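Local atomic coordinates of proline dehydrogenase (Bradyrhizobium japonicum USDA 110, PDB entry 3HAZ), a protein that probably oxidises proline to glutamate in two steps, pairing an FAD-dependent proline dehydrogenase with an NAD-dependent aldehyde dehydrogenase in one chain. Residues Asp926-Glu929 with Ala930-Arg934; Gly834-Asp838 with Val839-Gln843; Ser567-Pro570 with Ala571-Ala575; Tyr14-Asp18 with Ala19-Ala23. All coordinates share one frame; numbering follows the deposited sequence.

Interaction 1 of 4, residues Asp926-Glu929 with Ala930-Arg934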
# COMPACT_ATOMS: atom_id res chain seq x y z
N ASP A 926 15.55 -34.73 13.65
CA ASP A 926 14.52 -35.40 14.45
C ASP A 926 14.97 -35.65 15.90
O ASP A 926 14.16 -35.61 16.83
CB ASP A 926 14.07 -36.70 13.79
CG ASP A 926 13.29 -36.46 12.49
OD1 ASP A 926 12.30 -35.71 12.53
OD2 ASP A 926 13.67 -37.02 11.44
N SER A 927 16.26 -35.93 16.08
CA SER A 927 16.80 -36.14 17.42
C SER A 927 16.83 -34.83 18.20
O SER A 927 16.39 -34.76 19.34
CB SER A 927 18.22 -36.73 17.35
OG SER A 927 18.21 -38.03 16.80
N ILE A 928 17.37 -33.79 17.57
CA ILE A 928 17.39 -32.45 18.15
C ILE A 928 15.99 -32.02 18.56
O ILE A 928 15.77 -31.51 19.66
CB ILE A 928 17.95 -31.43 17.14
CG1 ILE A 928 19.43 -31.73 16.87
CG2 ILE A 928 17.75 -30.00 17.64
CD1 ILE A 928 19.93 -31.17 15.54
N GLU A 929 15.02 -32.24 17.67
CA GLU A 929 13.67 -31.79 17.94
C GLU A 929 12.99 -32.61 19.03
O GLU A 929 12.22 -32.07 19.81
CB GLU A 929 12.84 -31.74 16.65
CG GLU A 929 13.25 -30.57 15.76
CD GLU A 929 12.83 -30.73 14.31
OE1 GLU A 929 12.00 -31.62 14.02
OE2 GLU A 929 13.34 -29.97 13.46
N ALA A 930 13.28 -33.91 19.09
CA ALA A 930 12.75 -34.75 20.17
C ALA A 930 13.29 -34.31 21.53
O ALA A 930 12.56 -34.29 22.52
CB ALA A 930 13.05 -36.21 19.92
N ILE A 931 14.57 -33.97 21.58
CA ILE A 931 15.17 -33.47 22.81
C ILE A 931 14.52 -32.15 23.26
O ILE A 931 14.16 -32.00 24.43
CB ILE A 931 16.69 -33.30 22.67
CG1 ILE A 931 17.34 -34.68 22.52
CG2 ILE A 931 17.24 -32.57 23.89
CD1 ILE A 931 18.80 -34.64 22.12
N ILE A 932 14.36 -31.21 22.34
CA ILE A 932 13.73 -29.92 22.64
C ILE A 932 12.31 -30.11 23.17
O ILE A 932 11.92 -29.49 24.16
CB ILE A 932 13.69 -29.00 21.40
CG1 ILE A 932 15.11 -28.58 21.00
CG2 ILE A 932 12.82 -27.77 21.65
CD1 ILE A 932 15.17 -27.92 19.62
N ASP A 933 11.54 -30.97 22.51
CA ASP A 933 10.17 -31.26 22.91
C ASP A 933 10.11 -31.74 24.35
O ASP A 933 9.20 -31.37 25.11
CB ASP A 933 9.56 -32.34 22.01
CG ASP A 933 8.18 -32.79 22.47
OD1 ASP A 933 7.21 -32.05 22.21
OD2 ASP A 933 8.07 -33.88 23.08
N ARG A 934 11.08 -32.56 24.72
CA ARG A 934 11.07 -33.25 26.01
C ARG A 934 11.48 -32.38 27.20
O ARG A 934 10.88 -32.46 28.27
CB ARG A 934 11.98 -34.48 25.93
CG ARG A 934 12.23 -35.15 27.26
CD ARG A 934 10.94 -35.66 27.87
NE ARG A 934 11.20 -36.51 29.03
CZ ARG A 934 11.36 -37.82 28.98
NH1 ARG A 934 11.61 -38.51 30.09
NH2 ARG A 934 11.27 -38.46 27.82

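Interaction 2 of 4, residues Gly834-Asp838 with Val839-Gln843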
# COMPACT_ATOMS: atom_id res chain seq x y z
N GLY A 834 41.67 -17.67 33.88
CA GLY A 834 42.13 -16.87 35.00
C GLY A 834 41.81 -17.53 36.33
O GLY A 834 41.35 -18.67 36.36
N PRO A 835 42.04 -16.80 37.43
CA PRO A 835 41.83 -17.39 38.76
C PRO A 835 40.35 -17.45 39.10
O PRO A 835 39.56 -16.72 38.51
CB PRO A 835 42.53 -16.41 39.70
CG PRO A 835 42.53 -15.11 38.97
CD PRO A 835 42.49 -15.40 37.50
N VAL A 836 39.98 -18.33 40.02
CA VAL A 836 38.63 -18.29 40.57
C VAL A 836 38.53 -17.10 41.54
O VAL A 836 39.55 -16.53 41.94
CB VAL A 836 38.24 -19.61 41.23
CG1 VAL A 836 38.23 -20.72 40.18
CG2 VAL A 836 39.19 -19.95 42.36
N ILE A 837 37.31 -16.73 41.90
CA ILE A 837 37.06 -15.44 42.55
C ILE A 837 37.74 -15.26 43.92
O ILE A 837 38.29 -14.20 44.20
CB ILE A 837 35.55 -15.13 42.63
CG1 ILE A 837 35.31 -13.68 43.09
CG2 ILE A 837 34.84 -16.13 43.54
CD1 ILE A 837 35.99 -12.64 42.22
N ASP A 838 37.70 -16.28 44.78
CA ASP A 838 38.31 -16.17 46.10
C ASP A 838 38.74 -17.51 46.70
O ASP A 838 38.46 -18.58 46.15
CB ASP A 838 37.37 -15.45 47.09
CG ASP A 838 36.03 -16.15 47.25
OD1 ASP A 838 35.93 -17.35 46.92
OD2 ASP A 838 35.07 -15.50 47.71
N VAL A 839 39.43 -17.43 47.83
CA VAL A 839 39.92 -18.61 48.54
C VAL A 839 38.80 -19.59 48.86
O VAL A 839 38.99 -20.81 48.78
CB VAL A 839 40.65 -18.20 49.84
CG1 VAL A 839 40.43 -19.23 50.94
CG2 VAL A 839 42.13 -18.00 49.56
N GLU A 840 37.63 -19.07 49.21
CA GLU A 840 36.49 -19.90 49.55
C GLU A 840 36.03 -20.72 48.34
O GLU A 840 35.66 -21.88 48.47
CB GLU A 840 35.34 -19.05 50.08
CG GLU A 840 35.64 -18.30 51.38
CD GLU A 840 36.24 -16.92 51.15
OE1 GLU A 840 37.19 -16.79 50.34
OE2 GLU A 840 35.77 -15.96 51.80
N ALA A 841 36.06 -20.10 47.17
CA ALA A 841 35.66 -20.78 45.95
C ALA A 841 36.62 -21.93 45.66
O ALA A 841 36.19 -23.05 45.39
CB ALA A 841 35.60 -19.81 44.77
N LYS A 842 37.91 -21.64 45.71
CA LYS A 842 38.91 -22.65 45.42
C LYS A 842 38.81 -23.86 46.36
O LYS A 842 38.92 -25.01 45.92
CB LYS A 842 40.32 -22.05 45.44
CG LYS A 842 41.42 -23.09 45.33
CD LYS A 842 42.80 -22.44 45.39
CE LYS A 842 43.89 -23.49 45.58
NZ LYS A 842 43.80 -24.60 44.59
N GLN A 843 38.60 -23.59 47.65
CA GLN A 843 38.49 -24.67 48.64
C GLN A 843 37.31 -25.60 48.35
O GLN A 843 37.43 -26.82 48.44
CB GLN A 843 38.38 -24.09 50.06

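Interaction 3 of 4, residues Ser567-Pro570 with Ala571-Ala575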
# COMPACT_ATOMS: atom_id res chain seq x y z
N SER A 567 9.17 7.79 38.94
CA SER A 567 8.08 7.06 38.33
C SER A 567 7.29 7.95 37.37
O SER A 567 6.75 7.47 36.38
CB SER A 567 7.14 6.50 39.39
OG SER A 567 6.41 7.55 40.00
N ARG A 568 7.23 9.24 37.67
CA ARG A 568 6.46 10.19 36.87
C ARG A 568 7.30 10.88 35.80
O ARG A 568 6.78 11.68 35.01
CB ARG A 568 5.77 11.22 37.78
CG ARG A 568 4.64 10.64 38.60
CD ARG A 568 4.20 11.60 39.71
NE ARG A 568 3.07 11.06 40.46
CZ ARG A 568 3.16 10.09 41.37
NH1 ARG A 568 2.08 9.66 41.99
NH2 ARG A 568 4.34 9.55 41.65
N THR A 569 8.59 10.60 35.78
CA THR A 569 9.43 11.06 34.68
C THR A 569 9.05 10.33 33.38
O THR A 569 8.92 9.11 33.36
CB THR A 569 10.92 10.85 35.00
OG1 THR A 569 11.26 11.62 36.15
CG2 THR A 569 11.80 11.27 33.82
N PRO A 570 8.83 11.09 32.29
CA PRO A 570 8.45 10.48 31.00
C PRO A 570 9.37 9.33 30.58
O PRO A 570 10.59 9.41 30.76
CB PRO A 570 8.57 11.65 30.02
CG PRO A 570 8.29 12.87 30.87
CD PRO A 570 8.85 12.56 32.24
N ALA A 571 8.79 8.27 30.01
CA ALA A 571 9.55 7.09 29.61
C ALA A 571 10.69 7.41 28.65
O ALA A 571 11.77 6.83 28.74
CB ALA A 571 8.62 6.04 29.01
N GLY A 572 10.45 8.35 27.73
CA GLY A 572 11.48 8.75 26.78
C GLY A 572 12.70 9.32 27.48
O GLY A 572 13.84 9.13 27.04
N ILE A 573 12.46 10.03 28.57
CA ILE A 573 13.55 10.61 29.35
C ILE A 573 14.32 9.54 30.13
O ILE A 573 15.54 9.60 30.24
CB ILE A 573 13.05 11.74 30.28
CG1 ILE A 573 12.47 12.89 29.44
CG2 ILE A 573 14.18 12.25 31.17
CD1 ILE A 573 11.95 14.05 30.27
N ARG A 574 13.59 8.56 30.66
CA ARG A 574 14.25 7.44 31.34
C ARG A 574 15.09 6.65 30.33
O ARG A 574 16.24 6.30 30.60
CB ARG A 574 13.24 6.53 32.04
CG ARG A 574 12.22 7.27 32.90
CD ARG A 574 11.59 6.37 33.96
NE ARG A 574 10.78 5.30 33.40
CZ ARG A 574 9.45 5.33 33.30
NH1 ARG A 574 8.77 6.38 33.71
NH2 ARG A 574 8.80 4.29 32.77
N ALA A 575 14.51 6.39 29.16
CA ALA A 575 15.20 5.65 28.11
C ALA A 575 16.46 6.37 27.66
O ALA A 575 17.50 5.75 27.40
CB ALA A 575 14.26 5.42 26.92

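Interaction 4 of 4, residues Tyr14-Asp18 with Ala19-Ala23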
# COMPACT_ATOMS: atom_id res chain seq x y z
N TYR A 14 42.06 -3.84 8.48
CA TYR A 14 41.31 -5.09 8.46
C TYR A 14 40.09 -5.06 7.54
O TYR A 14 39.86 -6.00 6.77
CB TYR A 14 40.86 -5.45 9.88
CG TYR A 14 40.59 -6.92 10.10
CD1 TYR A 14 41.63 -7.84 10.22
CD2 TYR A 14 39.28 -7.40 10.19
CE1 TYR A 14 41.39 -9.18 10.43
CE2 TYR A 14 39.03 -8.75 10.40
CZ TYR A 14 40.09 -9.63 10.52
OH TYR A 14 39.85 -10.97 10.72
N ALA A 15 39.30 -3.99 7.62
CA ALA A 15 38.04 -3.93 6.90
C ALA A 15 37.77 -2.55 6.29
O ALA A 15 36.81 -1.89 6.68
CB ALA A 15 36.88 -4.33 7.81
N PRO A 16 38.60 -2.13 5.33
CA PRO A 16 38.40 -0.82 4.69
C PRO A 16 37.09 -0.74 3.90
O PRO A 16 36.45 -1.77 3.65
CB PRO A 16 39.61 -0.69 3.75
CG PRO A 16 40.10 -2.09 3.54
CD PRO A 16 39.75 -2.86 4.79
N ASP A 17 36.72 0.47 3.50
CA ASP A 17 35.46 0.74 2.81
C ASP A 17 35.42 0.18 1.39
O ASP A 17 36.29 0.49 0.57
CB ASP A 17 35.20 2.25 2.79
CG ASP A 17 34.03 2.63 1.90
OD1 ASP A 17 32.91 2.12 2.11
OD2 ASP A 17 34.24 3.47 0.99
N ASP A 18 34.40 -0.62 1.10
CA ASP A 18 34.28 -1.29 -0.19
C ASP A 18 34.26 -0.30 -1.35
O ASP A 18 34.90 -0.52 -2.38
CB ASP A 18 33.01 -2.14 -0.24
CG ASP A 18 32.99 -3.23 0.82
OD1 ASP A 18 33.16 -2.92 2.02
OD2 ASP A 18 32.78 -4.40 0.45
N ALA A 19 33.50 0.78 -1.19
CA ALA A 19 33.29 1.77 -2.24
C ALA A 19 34.60 2.37 -2.76
O ALA A 19 34.80 2.48 -3.97
CB ALA A 19 32.36 2.87 -1.75
N GLU A 20 35.47 2.77 -1.84
CA GLU A 20 36.76 3.34 -2.21
C GLU A 20 37.63 2.34 -2.96
O GLU A 20 38.40 2.72 -3.85
CB GLU A 20 37.48 3.86 -0.96
CG GLU A 20 36.72 4.97 -0.25
CD GLU A 20 37.44 5.51 0.98
OE1 GLU A 20 38.27 4.77 1.55
OE2 GLU A 20 37.17 6.66 1.36
N ILE A 21 37.51 1.06 -2.61
CA ILE A 21 38.23 0.02 -3.34
C ILE A 21 37.65 -0.09 -4.75
O ILE A 21 38.39 -0.12 -5.74
CB ILE A 21 38.19 -1.35 -2.61
CG1 ILE A 21 39.01 -1.28 -1.32
CG2 ILE A 21 38.74 -2.45 -3.51
CD1 ILE A 21 38.93 -2.53 -0.47
N ALA A 22 36.33 -0.14 -4.83
CA ALA A 22 35.64 -0.21 -6.11
C ALA A 22 35.96 1.00 -7.00
O ALA A 22 35.97 0.89 -8.22
CB ALA A 22 34.13 -0.33 -5.90
N ALA A 23 36.22 2.15 -6.38
CA ALA A 23 36.53 3.35 -7.14
C ALA A 23 37.86 3.20 -7.87
O ALA A 23 38.12 3.89 -8.86
CB ALA A 23 36.55 4.58 -6.23

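Interaction 1 of 4, residues Asp926-Glu929 with Ala930-Arg934
I928 and I932 sit one helical turn apart with their side chains alongside each other and pointing the same way, CG2 of I928 touching CD1 of I932 at 3.9 Å. The backbone around them is a run of i to i+4 bonds. I931 N donates to S927 O, I932 N to I928 O and D933 N to E929 O, each over 3.0 Å and nearly straight. The first of the run, A930 N to D926 O, is also 3.0 Å long but more bent (150° at the hydrogen), and its donor stands above the carbonyl plane. This helix, 925-934, is the crossover of a beta-alpha-beta unit between the parallel strands 917-921 and 939-942; I928 packs on V920 and V942, I931 on L918 and V920. The acidic groups find their partners beyond the helix. D926 OD1 and E929 OE1 both form salt bridges with R144 NH1, and D926 OD2 accepts from G140 N. At the other end R934 pairs with E903 and E910. D933, with CG anti to its own N (chi1 174°), turns its carboxylate off the helix, and OD2 meets R568 of the second subunit, whose R648 takes the carbonyls of I932 and D933.

Interaction 2 of 4, residues Gly834-Asp838 with Val839-Gln843
D838 closes the first turn of helix 839-855 from the N-cap position, gripping A841 N with its side chain. OD1 lies 2.8 Å from A841 N, which meets it nearly along the C-O axis with an angle of 149° at the hydrogen. The torsion that permits this sets CG between the backbone N and the carbonyl carbon (chi1 59°), folding the carboxylate back over the turn. The backbone adds K842 N to D838 O at 3.1 Å, close to straight, and a weak bond from A841 N to that same carbonyl. Charge enters through E840, whose chain bends at chi2 and brings OE1 to 3.6 Å from D838 OD2, a like-charged approach with the two carboxylate planes 26° apart; OD2 also accepts from Q687 NE2, which may ease it. Were D838 an alanine, A841 N is likely to lose its side-chain acceptor and Q687 its carboxylate mate, fraying the first turn. Apolar contacts come from the preceding loop: V836 CG2 reaches K842 CB at 3.9 Å, the two side chains crossing at about a right angle, while I837 CG2 touches A841 CB at 4.0 Å. I837 also packs on W659, an NAD-binding residue. The arrangement is an aspartate N-cap at the start of a helix of the aldehyde dehydrogenase domain, beside its NAD site.

Interaction 3 of 4, residues Ser567-Pro570 with Ala571-Ala575
The short link between helices 549-567 and 571-587 ends in an N-cap proline, P570, and the first turn of the second helix folds back on it. P570 O receives R574 N at 3.1 Å, in the carbonyl plane, and also a weaker, more bent bond from I573 N. On the outer side, I573 and the proline ring lie side by side and point the same way, with CD1 of I573 3.9 Å from CG of P570. T569 crosses I573 at about a right angle, its CG2 meeting CG2 of I573 at 3.7 Å; chi1 of -62° puts that methyl anti to the backbone N and leaves OG1 to the carbonyl of G565. R574 bends at chi3 (-66°) and doubles back toward the loop, bringing NH1 to 2.8 Å from T569 O in a weak bond, only 120° at the hydrogen. Its guanidinium lays one face over CA of A571, while NE donates to the carbonyl of M675 and F629 of helix 604-629 packs beside it. With a leucine here the carbonyls of T569 and M675 would probably lose this donor, and the loop be freed to shift against the helix. One buried cation thus reaches main-chain oxygens of two separate parts of the fold, T569 O weakly and M675 O through NE, the dipoles of those carbonyls probably offsetting some of its charge.

Interaction 4 of 4, residues Tyr14-Asp18 with Ala19-Ala23
The chain runs extended through P16 and D17 and then enters helix 18-28, where A22 N donates to D18 O over 2.9 Å and I21 N makes a long, weak bond of 3.5 Å to D17 O. D17 is the N-cap. Its chi1 of 170° swings CG to the far side of CB from the backbone N, carrying OD2 across the start of the helix to within 3.2 Å of E20 N; the donor approaches from above the carboxylate plane, 55° out of it. That oxygen also rests against aliphatic carbon, touching CG of E20 at 3.2 Å and CB of A19 at 3.4 Å. The side chains of D17 and E20 cross at about a right angle with their carboxylates steeply inclined, and OE1 of E20 stays 4.3 Å from OD2. One residue earlier, CG of P16 packs on CD1 of I21 at 4.2 Å, an apolar contact from the loop onto the first turn. D18 turns its carboxylate elsewhere: OD1 forms a salt bridge with K318 NZ, which also bonds to P16 O, and the D18 side chain lies about 4 Å from that of T367, an FAD-binding residue. Three acids within the first turn should suit the helix dipole, though only D17 and E20 bring their carboxylates near each other; K318 probably offsets the charge of D18.

Overall arrangement
Along the chain the order is interaction 4, interaction 3, interaction 2, interaction 1, with no overlap. Interaction 4 opens helix 18-28 near the FAD site of the proline dehydrogenase part; the other three all belong to the aldehyde dehydrogenase part. None touches another: centres lie 37 to 48 Å apart, and interactions 1 and 4 fall on opposite sides of the chain's centre. Interactions 2, 3 and 4 each begin a helix, whereas interaction 1 lies within helix 925-934, packed on its sheet. Interactions 1 and 3, about 44 Å apart between centres in one chain, come together between subunits, where D933 pairs with R568 of the second copy. Of these four, interactions 2 and 4 thus lie by the cofactor sites and 1 and 3 at the subunit contact.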